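PDB 7C8Z: salicylate 5-hydroxylase, large oxygenase component from Ralstonia sp., which forms the large oxygenase component of a multicomponent, NADH-dependent enzyme system that hydroxylates salicylate at its 5-position to give gentisate, using a [2Fe-2S] cluster and a mononuclear iron. Local coordinates for residues R223-P228 and F354-F359; C69-E74 and K84-G89; V44-Y49 and H406-E411. All coordinates share one frame; numbering follows the deposited sequence.

Contact 1: R223-P228 and F354-F359; sequences RRQRIP and FVWTHF
Strand segments 223-227 and 354-359 run antiparallel at 166°, axes 4.7 Å apart, in the helix-grip fold of ring-hydroxylating oxygenases; 217-227 is the end strand of the catalytic-domain sheet within this chain, 352-361 the next one in. Arg223 N and O both bond to Trp356, Gln225 N and O to Phe354, and Arg224 opposite Val355 is the non-hydrogen-bonded pair between them. Beyond Arg224 and Gln225 a parallel strand of a different protein chain extends the sheet.

Gln225 CG lies between its backbone N and carbonyl carbon (chi1 52°), and the extended chain beyond carries OE1 to the indole. Trp356 NE1 donates to a lone pair of Gln225 OE1 at 2.8 Å, with amide and indole nearly coplanar. Gln225 OE1 also lies at the edge of the Phe354 ring, 3.6 Å from Phe354 CD2. The Trp356 side chain is about 8 Å from the bound iron and near its ligand Asp389, so the bond holds the indole's rotation close to the iron site.

Val355 CG1 covers one face of the Arg224 guanidinium. Arg223 NH2 hydrogen-bonds to another protein's backbone and NH1 to Ala376 O, while Arg223 CD passes 3.7 Å from His358 NE2.

Contact 2: C69-E74 and K84-G89; sequences CYVGLE and KRTVIG
Val71 and Ile88 meet through methyl groups, Val71 CG1 lying 3.7 Å from Ile88 CD1, where the curled antiparallel sheet of the Rieske domain comes round so that strand 69-73 lies beside strand 82-88. The segments 69-73 and 84-88 run antiparallel at 164°, but their axes are 7.1 Å apart and no hydrogen bond links them; side chains fill the seam instead.

Ile88 serves two neighbours with different branches. Its CG1 is anti to the carbonyl carbon (chi1 -69°), which sends CD1 obliquely across Val71, while Ile88 CG2 reaches the other way along the strand to Cys69 CB at 3.9 Å. Two residues back along the strand, the methyl of Thr86 comes up against Val71, with Thr86 CG2 3.9 Å from Val71 CB and 3.7 Å from Val71 O. Val71 thus meets Thr86 and Ile88 of strand 82-88, and Ala187 and Met95 from other strands of the sheet also pack on it.

The next shell shapes the backbone. A classic beta bulge sets Val71 and Gly72 together opposite Val185 of strand 184-188, and Gly72 has backbone angles (phi 159°) that only glycine takes up readily. On the reverse side, the Tyr70 ring lies flat against the bulge, with Gly72 N 3.5 Å above the Tyr70 ring plane and over its centre. That ring also meets His343 edge-to-face, and its hydroxyl hydrogen-bonds with Thr341 OG1, so the bulged strand is tied to strand 338-346 of the catalytic domain.

At the far end the extended Lys84 chain reaches over toward the bulge, yet Lys84 NZ stops 4.1 Å from Val71 O. The ammonium forms a salt bridge with Glu76 OE2, the same oxygen that accepts a hydrogen bond from Leu73 N.

Contact 3: V44-Y49 and H406-E411; sequences VPFWAY and HRTVIE
An isolated beta bridge between two loops, Pro45 opposite Arg407, joins the N-terminal region ahead of helix 52-63 to the loop that follows helix 387-402. Two backbone bonds flank it: Phe46 N donates to His406 O at 2.6 Å with an N-H...O angle of 173°, and Thr408 N donates to Val44 O, also at 2.6 Å. Thr408 OG1 adds a weak bond to that same Val44 oxygen. Next to it Val44 CG2 touches Ile410 CD1 at 3.8 Å.

The contact lies at the subunit interface. Ile410 packs on Arg113 and Phe46 on Gly114 of a second copy of this protein; Arg113 belongs to the Rieske cluster pocket. In this family the cluster of one subunit passes electrons to the mononuclear iron of its neighbour, and the site fits that pairing of domains.

With CG opposite the carbonyl carbon (chi1 -77°), the Phe46 ring spreads along the 406-408 backbone. His406 CB sits over one face in a CH-pi contact, 3.7 Å from the Phe46 ring centroid, and Arg407 N lies over that face too. The imidazole turns its edge toward the Phe46 face, planes at 85°. At the rim, near the ring plane, Thr408 CG2 approaches Phe46 CE1 to 3.5 Å.

In the fold
All three contacts are largely buried, but at different depths. Contacts 1 and 2 lie near the centre of the folded chain, about 13 Å apart between centres, and touch where Phe359 packs on Leu73, joining the catalytic and Rieske domains. Contact 3 is peripheral, its centre about 24 Å from the chain centre, and its loop encloses both others along the sequence. The chemistry differs accordingly: contact 1 is a regular hydrogen-bonded strand pair with a polar side-chain link near the iron, contact 2 joins strands mainly by apolar packing, with no hydrogen bond across, and contact 3 couples two loops by a single bridge and aromatic packing. Other chains border contacts 1 and 3 extensively, contact 2 barely.

Contact 1: R223-P228 and F354-F359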
loop_
_atom_site.group_PDB
_atom_site.type_symbol
_atom_site.label_atom_id
_atom_site.label_comp_id
_atom_site.label_asym_id
_atom_site.label_seq_id
_atom_site.Cartn_x
_atom_site.Cartn_y
_atom_site.Cartn_z
ATOM N N ARG A 223 -11.997 -5.852 19.357
ATOM C CA ARG A 223 -12.224 -5.231 18.065
ATOM C C ARG A 223 -11.093 -4.248 17.806
ATOM O O ARG A 223 -10.524 -3.684 18.740
ATOM C CB ARG A 223 -13.576 -4.526 18.020
ATOM C CG ARG A 223 -14.758 -5.476 18.152
ATOM C CD ARG A 223 -15.971 -4.768 18.717
ATOM N NE ARG A 223 -17.194 -5.539 18.550
ATOM C CZ ARG A 223 -18.409 -5.063 18.811
ATOM N NH1 ARG A 223 -18.552 -3.820 19.249
ATOM N NH2 ARG A 223 -19.479 -5.824 18.630
ATOM N N ARG A 224 -10.737 -4.061 16.540
ATOM C CA ARG A 224 -9.570 -3.247 16.225
ATOM C C ARG A 224 -9.848 -2.393 15.000
ATOM O O ARG A 224 -10.445 -2.863 14.027
ATOM C CB ARG A 224 -8.323 -4.112 15.975
ATOM C CG ARG A 224 -8.070 -5.196 17.021
ATOM C CD ARG A 224 -6.870 -6.063 16.663
ATOM N NE ARG A 224 -5.765 -5.802 17.575
ATOM C CZ ARG A 224 -5.521 -6.516 18.666
ATOM N NH1 ARG A 224 -6.299 -7.544 18.975
ATOM N NH2 ARG A 224 -4.504 -6.198 19.451
ATOM N N GLN A 225 -9.393 -1.143 15.044
ATOM C CA GLN A 225 -9.564 -0.269 13.893
ATOM C C GLN A 225 -8.384 0.680 13.764
ATOM O O GLN A 225 -7.882 1.204 14.759
ATOM C CB GLN A 225 -10.868 0.525 13.998
ATOM C CG GLN A 225 -11.037 1.271 15.303
ATOM C CD GLN A 225 -12.339 2.048 15.350
ATOM O OE1 GLN A 225 -12.993 2.131 16.392
ATOM N NE2 GLN A 225 -12.726 2.619 14.212
ATOM N N ARG A 226 -7.960 0.912 12.533
ATOM C CA ARG A 226 -6.920 1.886 12.230
ATOM C C ARG A 226 -7.617 3.146 11.734
ATOM O O ARG A 226 -8.268 3.127 10.682
ATOM C CB ARG A 226 -5.952 1.334 11.184
ATOM C CG ARG A 226 -4.895 2.315 10.710
ATOM C CD ARG A 226 -3.653 1.568 10.258
ATOM N NE ARG A 226 -3.137 0.718 11.328
ATOM C CZ ARG A 226 -2.523 -0.441 11.128
ATOM N NH1 ARG A 226 -2.351 -0.893 9.897
ATOM N NH2 ARG A 226 -2.089 -1.150 12.159
ATOM N N ILE A 227 -7.506 4.229 12.495
ATOM C CA ILE A 227 -8.169 5.491 12.183
ATOM C C ILE A 227 -7.098 6.474 11.725
ATOM O O ILE A 227 -6.206 6.821 12.511
ATOM C CB ILE A 227 -8.947 6.039 13.390
ATOM C CG1 ILE A 227 -9.880 4.966 13.951
ATOM C CG2 ILE A 227 -9.747 7.270 12.992
ATOM C CD1 ILE A 227 -10.689 5.419 15.133
ATOM N N PRO A 228 -7.148 6.950 10.485
ATOM C CA PRO A 228 -6.107 7.846 9.948
ATOM C C PRO A 228 -6.293 9.301 10.370
ATOM O O PRO A 228 -6.528 10.194 9.545
ATOM C CB PRO A 228 -6.254 7.654 8.430
ATOM C CG PRO A 228 -7.249 6.540 8.237
ATOM C CD PRO A 228 -8.085 6.506 9.447
ATOM N N PHE A 354 -6.742 1.654 17.332
ATOM C CA PHE A 354 -7.754 1.776 18.373
ATOM C C PHE A 354 -8.252 0.371 18.670
ATOM O O PHE A 354 -8.863 -0.270 17.804
ATOM C CB PHE A 354 -8.898 2.683 17.927
ATOM C CG PHE A 354 -9.621 3.363 19.057
ATOM C CD1 PHE A 354 -8.919 3.983 20.080
ATOM C CD2 PHE A 354 -11.005 3.402 19.079
ATOM C CE1 PHE A 354 -9.586 4.618 21.115
ATOM C CE2 PHE A 354 -11.678 4.034 20.106
ATOM C CZ PHE A 354 -10.967 4.649 21.125
ATOM N N VAL A 355 -7.974 -0.106 19.878
ATOM C CA VAL A 355 -8.270 -1.478 20.266
ATOM C C VAL A 355 -9.345 -1.465 21.341
ATOM O O VAL A 355 -9.125 -0.955 22.444
ATOM C CB VAL A 355 -7.013 -2.204 20.758
ATOM C CG1 VAL A 355 -7.354 -3.636 21.147
ATOM C CG2 VAL A 355 -5.941 -2.163 19.682
ATOM N N TRP A 356 -10.503 -2.029 21.020
ATOM C CA TRP A 356 -11.599 -2.176 21.962
ATOM C C TRP A 356 -11.480 -3.543 22.620
ATOM O O TRP A 356 -11.504 -4.568 21.930
ATOM C CB TRP A 356 -12.955 -2.059 21.264
ATOM C CG TRP A 356 -13.155 -0.857 20.375
ATOM C CD1 TRP A 356 -12.395 -0.483 19.302
ATOM C CD2 TRP A 356 -14.217 0.100 20.464
ATOM N NE1 TRP A 356 -12.910 0.656 18.729
ATOM C CE2 TRP A 356 -14.028 1.035 19.426
ATOM C CE3 TRP A 356 -15.305 0.262 21.328
ATOM C CZ2 TRP A 356 -14.884 2.118 19.232
ATOM C CZ3 TRP A 356 -16.155 1.336 21.130
ATOM C CH2 TRP A 356 -15.938 2.249 20.092
ATOM N N THR A 357 -11.335 -3.555 23.941
ATOM C CA THR A 357 -11.432 -4.767 24.751
ATOM C C THR A 357 -12.782 -4.706 25.454
ATOM O O THR A 357 -12.969 -3.924 26.395
ATOM C CB THR A 357 -10.288 -4.856 25.757
ATOM O OG1 THR A 357 -9.051 -4.536 25.111
ATOM C CG2 THR A 357 -10.206 -6.257 26.345
ATOM N N HIS A 358 -13.735 -5.498 24.966
ATOM C CA HIS A 358 -15.054 -5.587 25.577
ATOM C C HIS A 358 -15.034 -6.674 26.639
ATOM O O HIS A 358 -14.602 -7.807 26.360
ATOM C CB HIS A 358 -16.121 -5.904 24.530
ATOM C CG HIS A 358 -16.408 -4.775 23.593
ATOM N ND1 HIS A 358 -17.581 -4.053 23.637
ATOM C CD2 HIS A 358 -15.678 -4.248 22.582
ATOM C CE1 HIS A 358 -17.560 -3.128 22.694
ATOM N NE2 HIS A 358 -16.416 -3.225 22.038
ATOM N N PHE A 359 -15.531 -6.348 27.837
ATOM C CA PHE A 359 -15.485 -7.315 28.927
ATOM C C PHE A 359 -16.773 -7.274 29.734
ATOM O O PHE A 359 -17.544 -6.315 29.673
ATOM C CB PHE A 359 -14.281 -7.075 29.853
ATOM C CG PHE A 359 -14.264 -5.713 30.498
ATOM C CD1 PHE A 359 -13.755 -4.614 29.822
ATOM C CD2 PHE A 359 -14.739 -5.536 31.789
ATOM C CE1 PHE A 359 -13.729 -3.368 30.415
ATOM C CE2 PHE A 359 -14.717 -4.291 32.388
ATOM C CZ PHE A 359 -14.208 -3.208 31.701
#

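Contact 2: C69-E74 and K84-G89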
loop_
_atom_site.group_PDB
_atom_site.type_symbol
_atom_site.label_atom_id
_atom_site.label_comp_id
_atom_site.label_asym_id
_atom_site.label_seq_id
_atom_site.Cartn_x
_atom_site.Cartn_y
_atom_site.Cartn_z
ATOM N N CYS A 69 0.273 4.667 31.246
ATOM C CA CYS A 69 -0.404 4.335 30.005
ATOM C C CYS A 69 -0.969 2.929 30.119
ATOM O O CYS A 69 -0.371 2.053 30.755
ATOM C CB CYS A 69 0.542 4.437 28.808
ATOM S SG CYS A 69 1.134 6.118 28.502
ATOM N N TYR A 70 -2.136 2.731 29.522
ATOM C CA TYR A 70 -2.866 1.479 29.653
ATOM C C TYR A 70 -2.126 0.352 28.941
ATOM O O TYR A 70 -1.616 0.527 27.829
ATOM C CB TYR A 70 -4.270 1.648 29.068
ATOM C CG TYR A 70 -5.125 0.405 29.033
ATOM C CD1 TYR A 70 -5.878 0.028 30.136
ATOM C CD2 TYR A 70 -5.206 -0.376 27.886
ATOM C CE1 TYR A 70 -6.672 -1.099 30.103
ATOM C CE2 TYR A 70 -5.995 -1.508 27.848
ATOM C CZ TYR A 70 -6.729 -1.861 28.960
ATOM O OH TYR A 70 -7.525 -2.981 28.943
ATOM N N VAL A 71 -2.036 -0.800 29.602
ATOM C CA VAL A 71 -1.471 -1.988 28.975
ATOM C C VAL A 71 -2.405 -3.192 29.010
ATOM O O VAL A 71 -2.176 -4.148 28.250
ATOM C CB VAL A 71 -0.103 -2.361 29.586
ATOM C CG1 VAL A 71 0.904 -1.237 29.372
ATOM C CG2 VAL A 71 -0.235 -2.699 31.054
ATOM N N GLY A 72 -3.450 -3.213 29.832
ATOM C CA GLY A 72 -4.433 -4.265 29.620
ATOM C C GLY A 72 -5.286 -4.537 30.849
ATOM O O GLY A 72 -5.468 -3.676 31.701
ATOM N N LEU A 73 -5.835 -5.749 30.876
ATOM C CA LEU A 73 -6.642 -6.238 31.981
ATOM C C LEU A 73 -5.988 -7.464 32.602
ATOM O O LEU A 73 -5.359 -8.270 31.906
ATOM C CB LEU A 73 -8.053 -6.595 31.512
ATOM C CG LEU A 73 -8.840 -5.439 30.897
ATOM C CD1 LEU A 73 -10.291 -5.843 30.675
ATOM C CD2 LEU A 73 -8.739 -4.224 31.800
ATOM N N GLU A 74 -6.167 -7.619 33.918
ATOM C CA GLU A 74 -5.602 -8.778 34.601
ATOM C C GLU A 74 -6.183 -10.079 34.064
ATOM O O GLU A 74 -5.475 -11.090 33.983
ATOM C CB GLU A 74 -5.836 -8.676 36.107
ATOM C CG GLU A 74 -5.154 -7.490 36.753
ATOM C CD GLU A 74 -4.813 -7.731 38.214
ATOM O OE1 GLU A 74 -4.450 -8.876 38.562
ATOM O OE2 GLU A 74 -4.905 -6.771 39.012
ATOM N N LYS A 84 0.639 -10.994 27.346
ATOM C CA LYS A 84 -0.024 -10.265 26.273
ATOM C C LYS A 84 0.933 -9.187 25.780
ATOM O O LYS A 84 1.441 -8.394 26.581
ATOM C CB LYS A 84 -1.341 -9.646 26.750
ATOM C CG LYS A 84 -2.109 -8.917 25.663
ATOM C CD LYS A 84 -3.068 -7.886 26.249
ATOM C CE LYS A 84 -3.385 -6.793 25.236
ATOM N NZ LYS A 84 -4.624 -6.039 25.566
ATOM N N ARG A 85 1.218 -9.187 24.478
ATOM C CA ARG A 85 2.018 -8.123 23.891
ATOM C C ARG A 85 1.125 -6.929 23.570
ATOM O O ARG A 85 0.022 -7.086 23.037
ATOM C CB ARG A 85 2.733 -8.618 22.630
ATOM C CG ARG A 85 3.494 -7.529 21.862
ATOM C CD ARG A 85 4.354 -8.094 20.736
ATOM N NE ARG A 85 3.561 -8.790 19.721
ATOM C CZ ARG A 85 2.990 -8.211 18.664
ATOM N NH1 ARG A 85 3.108 -6.905 18.456
ATOM N NH2 ARG A 85 2.291 -8.945 17.810
ATOM N N THR A 86 1.610 -5.732 23.881
ATOM C CA THR A 86 0.861 -4.506 23.629
ATOM C C THR A 86 1.869 -3.396 23.348
ATOM O O THR A 86 3.050 -3.665 23.101
ATOM C CB THR A 86 -0.072 -4.193 24.815
ATOM O OG1 THR A 86 -0.911 -3.074 24.496
ATOM C CG2 THR A 86 0.738 -3.879 26.066
ATOM N N VAL A 87 1.416 -2.143 23.399
ATOM C CA VAL A 87 2.255 -1.017 23.015
ATOM C C VAL A 87 2.017 0.160 23.952
ATOM O O VAL A 87 0.950 0.296 24.560
ATOM C CB VAL A 87 2.004 -0.606 21.546
ATOM C CG1 VAL A 87 0.780 0.288 21.447
ATOM C CG2 VAL A 87 3.229 0.082 20.965
ATOM N N ILE A 88 3.041 1.002 24.081
ATOM C CA ILE A 88 2.943 2.285 24.768
ATOM C C ILE A 88 3.559 3.332 23.854
ATOM O O ILE A 88 4.761 3.274 23.558
ATOM C CB ILE A 88 3.643 2.277 26.137
ATOM C CG1 ILE A 88 2.879 1.380 27.115
ATOM C CG2 ILE A 88 3.739 3.696 26.680
ATOM C CD1 ILE A 88 3.508 1.292 28.484
ATOM N N GLY A 89 2.744 4.279 23.403
ATOM C CA GLY A 89 3.170 5.176 22.352
ATOM C C GLY A 89 3.432 4.384 21.092
ATOM O O GLY A 89 2.498 3.873 20.468
#

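Contact 3: V44-Y49 and H406-E411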
loop_
_atom_site.group_PDB
_atom_site.type_symbol
_atom_site.label_atom_id
_atom_site.label_comp_id
_atom_site.label_asym_id
_atom_site.label_seq_id
_atom_site.Cartn_x
_atom_site.Cartn_y
_atom_site.Cartn_z
ATOM N N VAL A 44 -7.345 25.944 18.821
ATOM C CA VAL A 44 -6.232 25.031 18.577
ATOM C C VAL A 44 -5.801 25.200 17.123
ATOM O O VAL A 44 -6.621 24.977 16.221
ATOM C CB VAL A 44 -6.618 23.575 18.861
ATOM C CG1 VAL A 44 -5.426 22.666 18.649
ATOM C CG2 VAL A 44 -7.144 23.432 20.273
ATOM N N PRO A 45 -4.550 25.562 16.856
ATOM C CA PRO A 45 -4.104 25.681 15.466
ATOM C C PRO A 45 -4.064 24.324 14.785
ATOM O O PRO A 45 -3.831 23.290 15.416
ATOM C CB PRO A 45 -2.699 26.277 15.593
ATOM C CG PRO A 45 -2.245 25.868 16.951
ATOM C CD PRO A 45 -3.476 25.885 17.810
ATOM N N PHE A 46 -4.289 24.341 13.470
ATOM C CA PHE A 46 -4.321 23.091 12.719
ATOM C C PHE A 46 -2.989 22.357 12.793
ATOM O O PHE A 46 -2.967 21.120 12.824
ATOM C CB PHE A 46 -4.695 23.359 11.260
ATOM C CG PHE A 46 -6.162 23.615 11.039
ATOM C CD1 PHE A 46 -7.031 23.752 12.110
ATOM C CD2 PHE A 46 -6.669 23.722 9.755
ATOM C CE1 PHE A 46 -8.378 23.991 11.901
ATOM C CE2 PHE A 46 -8.010 23.961 9.543
ATOM C CZ PHE A 46 -8.866 24.096 10.618
ATOM N N TRP A 47 -1.873 23.089 12.855
ATOM C CA TRP A 47 -0.572 22.431 12.872
ATOM C C TRP A 47 -0.307 21.661 14.162
ATOM O O TRP A 47 0.688 20.931 14.227
ATOM C CB TRP A 47 0.557 23.437 12.612
ATOM C CG TRP A 47 0.514 24.686 13.428
ATOM C CD1 TRP A 47 0.013 25.895 13.046
ATOM C CD2 TRP A 47 1.022 24.863 14.757
ATOM N NE1 TRP A 47 0.166 26.813 14.058
ATOM C CE2 TRP A 47 0.783 26.204 15.120
ATOM C CE3 TRP A 47 1.650 24.016 15.677
ATOM C CZ2 TRP A 47 1.149 26.719 16.363
ATOM C CZ3 TRP A 47 2.010 24.528 16.909
ATOM C CH2 TRP A 47 1.760 25.869 17.242
ATOM N N ALA A 48 -1.139 21.825 15.194
ATOM C CA ALA A 48 -1.035 20.961 16.366
ATOM C C ALA A 48 -1.330 19.502 16.030
ATOM O O ALA A 48 -0.944 18.608 16.794
ATOM C CB ALA A 48 -1.982 21.443 17.466
ATOM N N TYR A 49 -1.996 19.240 14.903
ATOM C CA TYR A 49 -2.324 17.887 14.478
ATOM C C TYR A 49 -1.482 17.393 13.312
ATOM O O TYR A 49 -1.551 16.204 12.984
ATOM C CB TYR A 49 -3.807 17.790 14.084
ATOM C CG TYR A 49 -4.779 18.343 15.106
ATOM C CD1 TYR A 49 -5.241 17.554 16.151
ATOM C CD2 TYR A 49 -5.245 19.653 15.015
ATOM C CE1 TYR A 49 -6.131 18.054 17.082
ATOM C CE2 TYR A 49 -6.138 20.160 15.943
ATOM C CZ TYR A 49 -6.576 19.356 16.973
ATOM O OH TYR A 49 -7.463 19.855 17.896
ATOM N N HIS A 406 -4.341 27.297 9.857
ATOM C CA HIS A 406 -5.617 27.721 10.413
ATOM C C HIS A 406 -5.739 27.189 11.839
ATOM O O HIS A 406 -4.808 26.600 12.396
ATOM C CB HIS A 406 -6.761 27.253 9.518
ATOM C CG HIS A 406 -7.961 28.146 9.550
ATOM N ND1 HIS A 406 -7.868 29.515 9.681
ATOM C CD2 HIS A 406 -9.283 27.866 9.466
ATOM C CE1 HIS A 406 -9.081 30.039 9.674
ATOM N NE2 HIS A 406 -9.958 29.060 9.542
ATOM N N ARG A 407 -6.909 27.379 12.441
ATOM C CA ARG A 407 -7.125 27.022 13.832
ATOM C C ARG A 407 -8.572 26.598 14.015
ATOM O O ARG A 407 -9.468 27.061 13.303
ATOM C CB ARG A 407 -6.784 28.187 14.775
ATOM C CG ARG A 407 -7.858 29.272 14.876
ATOM C CD ARG A 407 -7.936 30.109 13.603
ATOM N NE ARG A 407 -9.004 31.106 13.646
ATOM C CZ ARG A 407 -10.297 30.831 13.500
ATOM N NH1 ARG A 407 -10.703 29.582 13.306
ATOM N NH2 ARG A 407 -11.190 31.810 13.551
ATOM N N THR A 408 -8.796 25.719 14.983
ATOM C CA THR A 408 -10.156 25.367 15.347
ATOM C C THR A 408 -10.705 26.401 16.326
ATOM O O THR A 408 -9.986 27.272 16.824
ATOM C CB THR A 408 -10.218 23.968 15.962
ATOM O OG1 THR A 408 -9.599 23.983 17.253
ATOM C CG2 THR A 408 -9.502 22.953 15.075
ATOM N N VAL A 409 -12.001 26.303 16.597
ATOM C CA VAL A 409 -12.678 27.197 17.526
ATOM C C VAL A 409 -13.411 26.309 18.517
ATOM O O VAL A 409 -14.468 25.753 18.200
ATOM C CB VAL A 409 -13.649 28.155 16.824
ATOM C CG1 VAL A 409 -14.207 29.165 17.824
ATOM C CG2 VAL A 409 -12.970 28.861 15.658
ATOM N N ILE A 410 -12.840 26.144 19.707
ATOM C CA ILE A 410 -13.536 25.408 20.749
ATOM C C ILE A 410 -13.927 26.412 21.822
ATOM O O ILE A 410 -13.291 26.505 22.878
ATOM C CB ILE A 410 -12.660 24.272 21.310
ATOM C CG1 ILE A 410 -11.207 24.730 21.452
ATOM C CG2 ILE A 410 -12.709 23.064 20.395
ATOM C CD1 ILE A 410 -10.342 23.769 22.237
ATOM N N GLU A 411 -15.004 27.146 21.563
ATOM C CA GLU A 411 -15.445 28.231 22.427
ATOM C C GLU A 411 -16.814 27.960 23.023
ATOM O O GLU A 411 -17.395 28.846 23.656
ATOM C CB GLU A 411 -15.452 29.559 21.666
ATOM C CG GLU A 411 -14.067 30.130 21.426
ATOM C CD GLU A 411 -14.102 31.423 20.646
ATOM O OE1 GLU A 411 -15.199 32.004 20.513
ATOM O OE2 GLU A 411 -13.033 31.857 20.168
#